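Local coordinates for conserved exported protein (Bacteroides fragilis, PDB 3CLW), which is of unknown function but probably hydrolyses O-glycosidic bonds, as a glycoside hydrolase of family 30, at residues D20-C30 against A64-I72; T306-C314 against A349-W357. One frame throughout, in Å; residues are numbered along the deposited sequence.

Both contacts lie in the core of the TIM barrel and join parallel neighbours in its strand barrel. They meet because the strand running to Ser25 also pairs with strand 353-356: Asp20 reaches the indole nitrogen of Trp309 and the backbone of Ser352, and Gln355 bonds to both Asn21 and Arg69. Interaction 1 (20-30 with 64-72) is the more polar, with hydroxyl, carboxylate and three bridging waters supplementing a single backbone bridge. Interaction 2 (306-314 with 349-357) buries somewhat more surface, 845 against 703 Å², and depends mainly on aromatic side chains set against alanines, a glutamate, a cysteine and one another.

Interaction 1 (D20-C30 against A64-I72); sequences DNFSASDAWRC and ALTNWRVNI
Side chains supplement the backbone at both ends of this pairing: Thr66 lends its hydroxyl and Asp26 its carboxylate where the two strands of the TIM barrel have only one bridge, Ser25 with Arg69. Phe22 N donates to Thr66 OG1 at 3.1 Å, the hydroxyl being placed between its own backbone N and carbonyl carbon (chi1 43°). Phe22 O in turn takes two donors, Thr66 N in the carbonyl plane at 2.9 Å and Asn67 N tilted from it. Arg69 N to Ala24 O and Asp26 N to Arg69 O complete the backbone pairing. Asp26 then folds back (chi1 82°), and its OD1 accepts Asn71 N at 2.9 Å on the syn side, somewhat out of the carboxylate plane; OD2 rests beside Val70 CG1, bonds to Gln110 and accepts from a water that itself accepts the Trp68 NE1 N-H.

Trp68 turns its indole back over strand 21-25. Asp26 N and Ser25 C lie over one ring face, Asp26 CB comes within 3.4 Å of Trp68 CZ2, and Cys30 SG sits at the ring edge, 4.0 Å from CZ2. Ala24 CB touches both Trp68 CZ3 and Leu65 CD1. Towards the barrel interior, the Asn21 amide crosses Asn67, with Asn21 CG 3.2 Å from Asn67 CB. Asn21 OD1 is held by Gln355. Arg69 passes its CG by Ser23 OG, shares a water with Ser25 OG through NE, and ends on Glu231 and Gln355.

With one oxygen on a backbone N-H and the other on Gln110 and water, the Asp26 carboxylate has its rotation fixed and is probably kept ionised; this buried acid continues the pairing where strand 21-25 gives way to loop.

Interaction 2 (T306-C314 against A349-W357); sequences TKFWASEYC and ANASAWQWW
Trp309 lays its indole across Ala353, whose CB stands almost exactly on the normal of the five-membered ring, a CH-pi contact at one of the parallel strand pairs of the TIM barrel. The ring is placed there with CG beside the backbone N (chi1 -84°); its NE1 bonds to Asp20, and its far end meets Gln355 NE2, 3.6 Å from Trp309 CZ3, with amide and ring planes 57° apart. Gln355 OE1 lies against Ser311 CB.

On the other side of the strands Ala310 CB packs on Trp354 CD1 at 3.6 Å, and the Tyr313 side chain crosses the far rim of the same indole obliquely, its CB nearest CZ2. Trp354 CZ3 in turn lies over a face of Trp356. Phe308 brings its ring edge to Ala351 CB.

At the C-terminal ends Glu312 and Trp357 run side by side, pointing the same way: the carboxylate lies 26° from the ring plane, with OE2 above one face and also bonded to Tyr279. Cys314 SG approaches the same indole obliquely, 3.7 Å from Trp357 CD1.

Backbone bonds tie the two segments from Ser352 N to Phe308 O, from Ala310 N to Ala353 O, and at the corner, where Trp357 N meets Tyr313 O at 2.9 Å from above the carbonyl plane. Beside it one water donates to both Ser311 O and Trp356 O.

Interaction 1 (D20-C30 against A64-I72)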
loop_
_atom_site.group_PDB
_atom_site.type_symbol
_atom_site.label_atom_id
_atom_site.label_comp_id
_atom_site.label_asym_id
_atom_site.label_seq_id
_atom_site.Cartn_x
_atom_site.Cartn_y
_atom_site.Cartn_z
ATOM N N ASP A 20 -1.516 8.193 8.189
ATOM C CA ASP A 20 -0.768 7.132 8.860
ATOM C C ASP A 20 0.580 6.893 8.154
ATOM O O ASP A 20 1.615 6.998 8.775
ATOM C CB ASP A 20 -1.583 5.831 8.896
ATOM C CG ASP A 20 -2.842 5.936 9.777
ATOM O OD1 ASP A 20 -2.838 6.738 10.726
ATOM O OD2 ASP A 20 -3.821 5.215 9.515
ATOM N N ASN A 21 0.558 6.552 6.864
ATOM C CA ASN A 21 1.805 6.181 6.145
ATOM C C ASN A 21 1.609 6.101 4.654
ATOM O O ASN A 21 0.488 6.184 4.156
ATOM C CB ASN A 21 2.336 4.816 6.617
ATOM C CG ASN A 21 1.333 3.661 6.382
ATOM O OD1 ASN A 21 1.173 3.169 5.256
ATOM N ND2 ASN A 21 0.675 3.211 7.454
ATOM N N PHE A 22 2.726 5.920 3.961
ATOM C CA PHE A 22 2.756 5.406 2.612
ATOM C C PHE A 22 3.658 4.190 2.716
ATOM O O PHE A 22 4.629 4.177 3.475
ATOM C CB PHE A 22 3.324 6.462 1.655
ATOM C CG PHE A 22 2.376 7.637 1.428
ATOM C CD1 PHE A 22 1.499 7.639 0.334
ATOM C CD2 PHE A 22 2.339 8.696 2.327
ATOM C CE1 PHE A 22 0.611 8.691 0.145
ATOM C CE2 PHE A 22 1.460 9.740 2.152
ATOM C CZ PHE A 22 0.588 9.743 1.060
ATOM N N SER A 23 3.325 3.158 1.965
ATOM C CA SER A 23 3.907 1.886 2.203
ATOM C C SER A 23 4.165 1.137 0.906
ATOM O O SER A 23 3.765 1.582 -0.157
ATOM C CB SER A 23 2.989 1.088 3.111
ATOM O OG SER A 23 3.657 -0.064 3.598
ATOM N N ALA A 24 4.872 0.015 1.015
ATOM C CA ALA A 24 4.968 -0.959 -0.063
ATOM C C ALA A 24 5.252 -2.307 0.572
ATOM O O ALA A 24 5.404 -2.405 1.782
ATOM C CB ALA A 24 6.073 -0.579 -1.072
ATOM N N SER A 25 5.369 -3.334 -0.255
ATOM C CA SER A 25 5.408 -4.699 0.218
ATOM C C SER A 25 6.751 -5.374 -0.121
ATOM O O SER A 25 7.337 -5.123 -1.177
ATOM C CB SER A 25 4.213 -5.424 -0.431
ATOM O OG SER A 25 4.111 -6.740 0.019
ATOM N N ASP A 26 7.227 -6.219 0.786
ATOM C CA ASP A 26 8.442 -7.018 0.587
ATOM C C ASP A 26 8.243 -8.344 -0.185
ATOM O O ASP A 26 9.157 -9.165 -0.280
ATOM C CB ASP A 26 9.071 -7.297 1.951
ATOM C CG ASP A 26 8.438 -8.475 2.682
ATOM O OD1 ASP A 26 7.376 -8.986 2.265
ATOM O OD2 ASP A 26 9.050 -8.909 3.687
ATOM N N ALA A 27 7.040 -8.565 -0.701
ATOM C CA ALA A 27 6.625 -9.936 -1.077
ATOM C C ALA A 27 7.490 -10.513 -2.208
ATOM O O ALA A 27 7.864 -9.779 -3.159
ATOM C CB ALA A 27 5.187 -9.954 -1.462
ATOM N N TRP A 28 7.814 -11.806 -2.081
ATOM C CA TRP A 28 8.412 -12.603 -3.152
ATOM C C TRP A 28 9.881 -12.308 -3.426
ATOM O O TRP A 28 10.711 -13.182 -3.235
ATOM C CB TRP A 28 7.610 -12.513 -4.441
ATOM C CG TRP A 28 6.191 -12.959 -4.309
ATOM C CD1 TRP A 28 5.629 -13.728 -3.302
ATOM C CD2 TRP A 28 5.126 -12.655 -5.222
ATOM N NE1 TRP A 28 4.278 -13.911 -3.557
ATOM C CE2 TRP A 28 3.955 -13.267 -4.727
ATOM C CE3 TRP A 28 5.063 -11.950 -6.432
ATOM C CZ2 TRP A 28 2.735 -13.171 -5.386
ATOM C CZ3 TRP A 28 3.827 -11.884 -7.108
ATOM C CH2 TRP A 28 2.696 -12.483 -6.578
ATOM N N ARG A 29 10.190 -11.065 -3.796
ATOM C CA ARG A 29 11.506 -10.700 -4.329
ATOM C C ARG A 29 12.555 -10.250 -3.326
ATOM O O ARG A 29 13.742 -10.540 -3.493
ATOM C CB ARG A 29 11.323 -9.727 -5.513
ATOM C CG ARG A 29 10.393 -10.400 -6.524
ATOM C CD ARG A 29 10.174 -9.648 -7.779
ATOM N NE ARG A 29 9.005 -8.790 -7.738
ATOM C CZ ARG A 29 7.789 -9.087 -8.182
ATOM N NH1 ARG A 29 7.471 -10.273 -8.664
ATOM N NH2 ARG A 29 6.871 -8.152 -8.118
ATOM N N CYS A 30 12.113 -9.581 -2.270
ATOM C CA CYS A 30 13.003 -9.066 -1.249
ATOM C C CYS A 30 13.730 -10.160 -0.477
ATOM O O CYS A 30 14.860 -9.950 0.021
ATOM C CB CYS A 30 12.236 -8.114 -0.306
ATOM S SG CYS A 30 11.838 -6.556 -1.177
ATOM N N ALA A 64 10.936 7.662 0.667
ATOM C CA ALA A 64 10.936 7.715 2.123
ATOM C C ALA A 64 9.593 7.193 2.690
ATOM O O ALA A 64 8.903 7.894 3.420
ATOM C CB ALA A 64 11.230 9.132 2.640
ATOM N N LEU A 65 9.245 5.962 2.317
ATOM C CA LEU A 65 8.088 5.281 2.854
ATOM C C LEU A 65 8.104 5.220 4.372
ATOM O O LEU A 65 9.168 5.182 5.012
ATOM C CB LEU A 65 7.987 3.871 2.293
ATOM C CG LEU A 65 7.815 3.760 0.782
ATOM C CD1 LEU A 65 7.999 2.339 0.439
ATOM C CD2 LEU A 65 6.439 4.295 0.309
ATOM N N THR A 66 6.899 5.187 4.943
ATOM C CA THR A 66 6.756 5.318 6.368
ATOM C C THR A 66 6.021 4.154 7.014
ATOM O O THR A 66 5.704 4.208 8.205
ATOM C CB THR A 66 6.089 6.682 6.727
ATOM O OG1 THR A 66 5.007 6.918 5.838
ATOM C CG2 THR A 66 7.094 7.817 6.587
ATOM N N ASN A 67 5.727 3.128 6.225
ATOM C CA ASN A 67 5.346 1.802 6.708
ATOM C C ASN A 67 6.014 0.823 5.741
ATOM O O ASN A 67 6.412 1.230 4.627
ATOM C CB ASN A 67 3.819 1.620 6.716
ATOM C CG ASN A 67 3.380 0.199 7.134
ATOM O OD1 ASN A 67 3.508 -0.206 8.294
ATOM N ND2 ASN A 67 2.845 -0.543 6.194
ATOM N N TRP A 68 6.181 -0.430 6.162
ATOM C CA TRP A 68 6.730 -1.496 5.283
ATOM C C TRP A 68 5.932 -2.764 5.535
ATOM O O TRP A 68 5.746 -3.150 6.698
ATOM C CB TRP A 68 8.217 -1.743 5.571
ATOM C CG TRP A 68 8.947 -2.783 4.686
ATOM C CD1 TRP A 68 9.611 -3.916 5.114
ATOM C CD2 TRP A 68 9.128 -2.728 3.269
ATOM N NE1 TRP A 68 10.193 -4.564 4.055
ATOM C CE2 TRP A 68 9.918 -3.856 2.902
ATOM C CE3 TRP A 68 8.693 -1.842 2.263
ATOM C CZ2 TRP A 68 10.255 -4.137 1.559
ATOM C CZ3 TRP A 68 9.041 -2.113 0.921
ATOM C CH2 TRP A 68 9.816 -3.258 0.588
ATOM N N ARG A 69 5.415 -3.374 4.469
ATOM C CA ARG A 69 4.592 -4.566 4.648
ATOM C C ARG A 69 5.442 -5.843 4.465
ATOM O O ARG A 69 6.013 -6.072 3.393
ATOM C CB ARG A 69 3.384 -4.570 3.711
ATOM C CG ARG A 69 2.397 -3.400 3.896
ATOM C CD ARG A 69 1.316 -3.373 2.794
ATOM N NE ARG A 69 0.593 -4.647 2.702
ATOM C CZ ARG A 69 -0.577 -4.913 3.295
ATOM N NH1 ARG A 69 -1.228 -3.993 4.020
ATOM N NH2 ARG A 69 -1.109 -6.114 3.138
ATOM N N VAL A 70 5.514 -6.651 5.524
ATOM C CA VAL A 70 6.290 -7.884 5.543
ATOM C C VAL A 70 5.388 -9.136 5.380
ATOM O O VAL A 70 4.454 -9.356 6.166
ATOM C CB VAL A 70 7.144 -7.952 6.842
ATOM C CG1 VAL A 70 7.901 -9.297 6.965
ATOM C CG2 VAL A 70 8.095 -6.782 6.872
ATOM N N ASN A 71 5.674 -9.929 4.353
ATOM C CA ASN A 71 4.969 -11.181 4.096
ATOM C C ASN A 71 5.498 -12.297 4.993
ATOM O O ASN A 71 6.567 -12.873 4.744
ATOM C CB ASN A 71 5.119 -11.597 2.610
ATOM C CG ASN A 71 4.250 -12.817 2.237
ATOM O OD1 ASN A 71 4.577 -13.552 1.321
ATOM N ND2 ASN A 71 3.170 -13.034 2.952
ATOM N N ILE A 72 4.732 -12.597 6.038
ATOM C CA ILE A 72 5.020 -13.715 6.900
ATOM C C ILE A 72 4.671 -14.976 6.112
ATOM O O ILE A 72 3.524 -15.169 5.675
ATOM C CB ILE A 72 4.236 -13.607 8.227
ATOM C CG1 ILE A 72 4.653 -12.325 8.990
ATOM C CG2 ILE A 72 4.439 -14.838 9.073
ATOM C CD1 ILE A 72 6.150 -12.214 9.325
HETATM O O HOH W 1 1.211 -6.435 0.398
HETATM O O HOH W 2 11.248 -7.239 4.455
HETATM O O HOH W 3 7.000 -13.323 0.015
#

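Interaction 2 (T306-C314 against A349-W357)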
loop_
_atom_site.group_PDB
_atom_site.type_symbol
_atom_site.label_atom_id
_atom_site.label_comp_id
_atom_site.label_asym_id
_atom_site.label_seq_id
_atom_site.Cartn_x
_atom_site.Cartn_y
_atom_site.Cartn_z
ATOM N N THR A 306 -14.029 5.500 11.768
ATOM C CA THR A 306 -13.227 4.441 11.181
ATOM C C THR A 306 -12.412 4.990 10.038
ATOM O O THR A 306 -12.919 5.711 9.205
ATOM C CB THR A 306 -14.119 3.269 10.746
ATOM O OG1 THR A 306 -14.799 2.792 11.910
ATOM C CG2 THR A 306 -13.312 2.114 10.109
ATOM N N LYS A 307 -11.125 4.667 10.042
ATOM C CA LYS A 307 -10.231 5.016 8.933
ATOM C C LYS A 307 -10.409 4.120 7.685
ATOM O O LYS A 307 -10.967 3.019 7.740
ATOM C CB LYS A 307 -8.778 4.990 9.407
ATOM C CG LYS A 307 -8.378 6.141 10.324
ATOM C CD LYS A 307 -7.007 5.917 10.859
ATOM C CE LYS A 307 -6.519 7.145 11.590
ATOM N NZ LYS A 307 -5.116 6.980 12.080
ATOM N N PHE A 308 -9.913 4.625 6.561
ATOM C CA PHE A 308 -9.703 3.800 5.387
ATOM C C PHE A 308 -8.201 3.733 5.000
ATOM O O PHE A 308 -7.499 4.726 5.115
ATOM C CB PHE A 308 -10.548 4.314 4.202
ATOM C CG PHE A 308 -10.386 3.474 2.967
ATOM C CD1 PHE A 308 -10.940 2.207 2.912
ATOM C CD2 PHE A 308 -9.635 3.937 1.903
ATOM C CE1 PHE A 308 -10.775 1.416 1.787
ATOM C CE2 PHE A 308 -9.444 3.165 0.786
ATOM C CZ PHE A 308 -10.012 1.899 0.714
ATOM N N TRP A 309 -7.741 2.557 4.566
ATOM C CA TRP A 309 -6.392 2.356 3.999
ATOM C C TRP A 309 -6.524 1.700 2.628
ATOM O O TRP A 309 -7.195 0.650 2.465
ATOM C CB TRP A 309 -5.533 1.441 4.880
ATOM C CG TRP A 309 -4.806 2.086 6.044
ATOM C CD1 TRP A 309 -5.094 3.300 6.644
ATOM C CD2 TRP A 309 -3.694 1.533 6.778
ATOM N NE1 TRP A 309 -4.219 3.530 7.679
ATOM C CE2 TRP A 309 -3.352 2.465 7.784
ATOM C CE3 TRP A 309 -2.937 0.336 6.667
ATOM C CZ2 TRP A 309 -2.315 2.245 8.682
ATOM C CZ3 TRP A 309 -1.901 0.118 7.581
ATOM C CH2 TRP A 309 -1.597 1.074 8.563
ATOM N N ALA A 310 -5.916 2.326 1.624
ATOM C CA ALA A 310 -5.730 1.664 0.332
ATOM C C ALA A 310 -4.445 0.826 0.517
ATOM O O ALA A 310 -3.353 1.362 0.756
ATOM C CB ALA A 310 -5.644 2.700 -0.813
ATOM N N SER A 311 -4.582 -0.492 0.523
ATOM C CA SER A 311 -3.509 -1.312 1.093
ATOM C C SER A 311 -2.755 -2.197 0.099
ATOM O O SER A 311 -1.879 -2.969 0.497
ATOM C CB SER A 311 -4.046 -2.168 2.236
ATOM O OG SER A 311 -5.129 -2.972 1.751
ATOM N N GLU A 312 -3.099 -2.102 -1.181
ATOM C CA GLU A 312 -2.348 -2.798 -2.234
ATOM C C GLU A 312 -2.740 -2.293 -3.588
ATOM O O GLU A 312 -3.905 -2.166 -3.886
ATOM C CB GLU A 312 -2.551 -4.313 -2.190
ATOM C CG GLU A 312 -1.473 -5.088 -2.969
ATOM C CD GLU A 312 -1.816 -6.539 -3.198
ATOM O OE1 GLU A 312 -1.986 -7.310 -2.232
ATOM O OE2 GLU A 312 -1.899 -6.926 -4.373
ATOM N N TYR A 313 -1.739 -1.994 -4.411
ATOM C CA TYR A 313 -1.938 -1.734 -5.830
ATOM C C TYR A 313 -0.661 -1.979 -6.637
ATOM O O TYR A 313 0.444 -1.768 -6.143
ATOM C CB TYR A 313 -2.397 -0.291 -6.081
ATOM C CG TYR A 313 -2.665 -0.037 -7.549
ATOM C CD1 TYR A 313 -3.758 -0.659 -8.200
ATOM C CD2 TYR A 313 -1.788 0.759 -8.317
ATOM C CE1 TYR A 313 -3.992 -0.458 -9.544
ATOM C CE2 TYR A 313 -2.008 0.972 -9.658
ATOM C CZ TYR A 313 -3.102 0.366 -10.274
ATOM O OH TYR A 313 -3.316 0.585 -11.619
ATOM N N CYS A 314 -0.835 -2.407 -7.884
ATOM C CA CYS A 314 0.204 -2.307 -8.931
ATOM C C CYS A 314 -0.512 -2.261 -10.287
ATOM O O CYS A 314 -1.703 -2.604 -10.366
ATOM C CB CYS A 314 1.194 -3.470 -8.863
ATOM S SG CYS A 314 0.494 -5.069 -9.222
ATOM N N ALA A 349 -11.812 9.144 -0.889
ATOM C CA ALA A 349 -12.002 8.058 0.062
ATOM C C ALA A 349 -11.443 8.427 1.434
ATOM O O ALA A 349 -11.609 7.664 2.385
ATOM C CB ALA A 349 -11.407 6.761 -0.460
ATOM N N ASN A 350 -10.823 9.608 1.525
ATOM C CA ASN A 350 -10.174 10.102 2.743
ATOM C C ASN A 350 -9.223 9.088 3.375
ATOM O O ASN A 350 -9.206 8.913 4.606
ATOM C CB ASN A 350 -11.222 10.582 3.767
ATOM C CG ASN A 350 -11.772 11.974 3.450
ATOM O OD1 ASN A 350 -11.740 12.870 4.282
ATOM N ND2 ASN A 350 -12.274 12.149 2.251
ATOM N N ALA A 351 -8.435 8.401 2.536
ATOM C CA ALA A 351 -7.622 7.297 3.018
ATOM C C ALA A 351 -6.584 7.817 3.977
ATOM O O ALA A 351 -5.987 8.855 3.712
ATOM C CB ALA A 351 -6.957 6.586 1.855
ATOM N N SER A 352 -6.328 7.096 5.071
ATOM C CA SER A 352 -5.187 7.458 5.928
ATOM C C SER A 352 -3.834 6.872 5.528
ATOM O O SER A 352 -2.812 7.213 6.128
ATOM C CB SER A 352 -5.473 7.161 7.416
ATOM O OG SER A 352 -6.386 8.120 7.952
ATOM N N ALA A 353 -3.828 5.953 4.564
ATOM C CA ALA A 353 -2.597 5.320 4.071
ATOM C C ALA A 353 -2.820 4.931 2.631
ATOM O O ALA A 353 -3.963 4.641 2.253
ATOM C CB ALA A 353 -2.229 4.098 4.871
ATOM N N TRP A 354 -1.736 4.928 1.842
ATOM C CA TRP A 354 -1.731 4.396 0.467
ATOM C C TRP A 354 -0.534 3.453 0.332
ATOM O O TRP A 354 0.592 3.842 0.645
ATOM C CB TRP A 354 -1.679 5.525 -0.581
ATOM C CG TRP A 354 -2.086 5.020 -1.914
ATOM C CD1 TRP A 354 -3.356 5.009 -2.438
ATOM C CD2 TRP A 354 -1.242 4.376 -2.888
ATOM N NE1 TRP A 354 -3.343 4.420 -3.679
ATOM C CE2 TRP A 354 -2.065 4.006 -3.971
ATOM C CE3 TRP A 354 0.132 4.060 -2.936
ATOM C CZ2 TRP A 354 -1.560 3.357 -5.115
ATOM C CZ3 TRP A 354 0.629 3.404 -4.055
ATOM C CH2 TRP A 354 -0.220 3.072 -5.139
ATOM N N GLN A 355 -0.772 2.215 -0.104
ATOM C CA GLN A 355 0.276 1.186 -0.064
ATOM C C GLN A 355 0.433 0.453 -1.398
ATOM O O GLN A 355 -0.545 -0.044 -1.974
ATOM C CB GLN A 355 0.012 0.190 1.072
ATOM C CG GLN A 355 -0.518 0.867 2.369
ATOM C CD GLN A 355 -0.525 -0.048 3.556
ATOM O OE1 GLN A 355 -1.095 -1.137 3.489
ATOM N NE2 GLN A 355 0.101 0.376 4.656
ATOM N N TRP A 356 1.659 0.444 -1.902
ATOM C CA TRP A 356 2.021 -0.369 -3.067
ATOM C C TRP A 356 1.951 -1.854 -2.751
ATOM O O TRP A 356 2.049 -2.244 -1.593
ATOM C CB TRP A 356 3.482 -0.058 -3.508
ATOM C CG TRP A 356 3.596 1.154 -4.303
ATOM C CD1 TRP A 356 4.028 2.388 -3.880
ATOM C CD2 TRP A 356 3.282 1.290 -5.689
ATOM N NE1 TRP A 356 4.011 3.277 -4.931
ATOM C CE2 TRP A 356 3.553 2.631 -6.050
ATOM C CE3 TRP A 356 2.790 0.406 -6.670
ATOM C CZ2 TRP A 356 3.338 3.113 -7.342
ATOM C CZ3 TRP A 356 2.575 0.885 -7.954
ATOM C CH2 TRP A 356 2.863 2.217 -8.286
ATOM N N TRP A 357 1.807 -2.664 -3.794
ATOM C CA TRP A 357 2.168 -4.068 -3.746
ATOM C C TRP A 357 3.729 -4.133 -3.724
ATOM O O TRP A 357 4.397 -3.271 -3.104
ATOM C CB TRP A 357 1.484 -4.796 -4.940
ATOM C CG TRP A 357 1.803 -6.250 -5.182
ATOM C CD1 TRP A 357 2.144 -6.803 -6.381
ATOM C CD2 TRP A 357 1.842 -7.330 -4.223
ATOM N NE1 TRP A 357 2.380 -8.145 -6.241
ATOM C CE2 TRP A 357 2.215 -8.495 -4.927
ATOM C CE3 TRP A 357 1.629 -7.417 -2.839
ATOM C CZ2 TRP A 357 2.361 -9.745 -4.306
ATOM C CZ3 TRP A 357 1.769 -8.655 -2.219
ATOM C CH2 TRP A 357 2.136 -9.806 -2.957
HETATM O O HOH W 4 -8.973 7.473 6.820
HETATM O O HOH W 5 0.321 -4.187 -0.444
#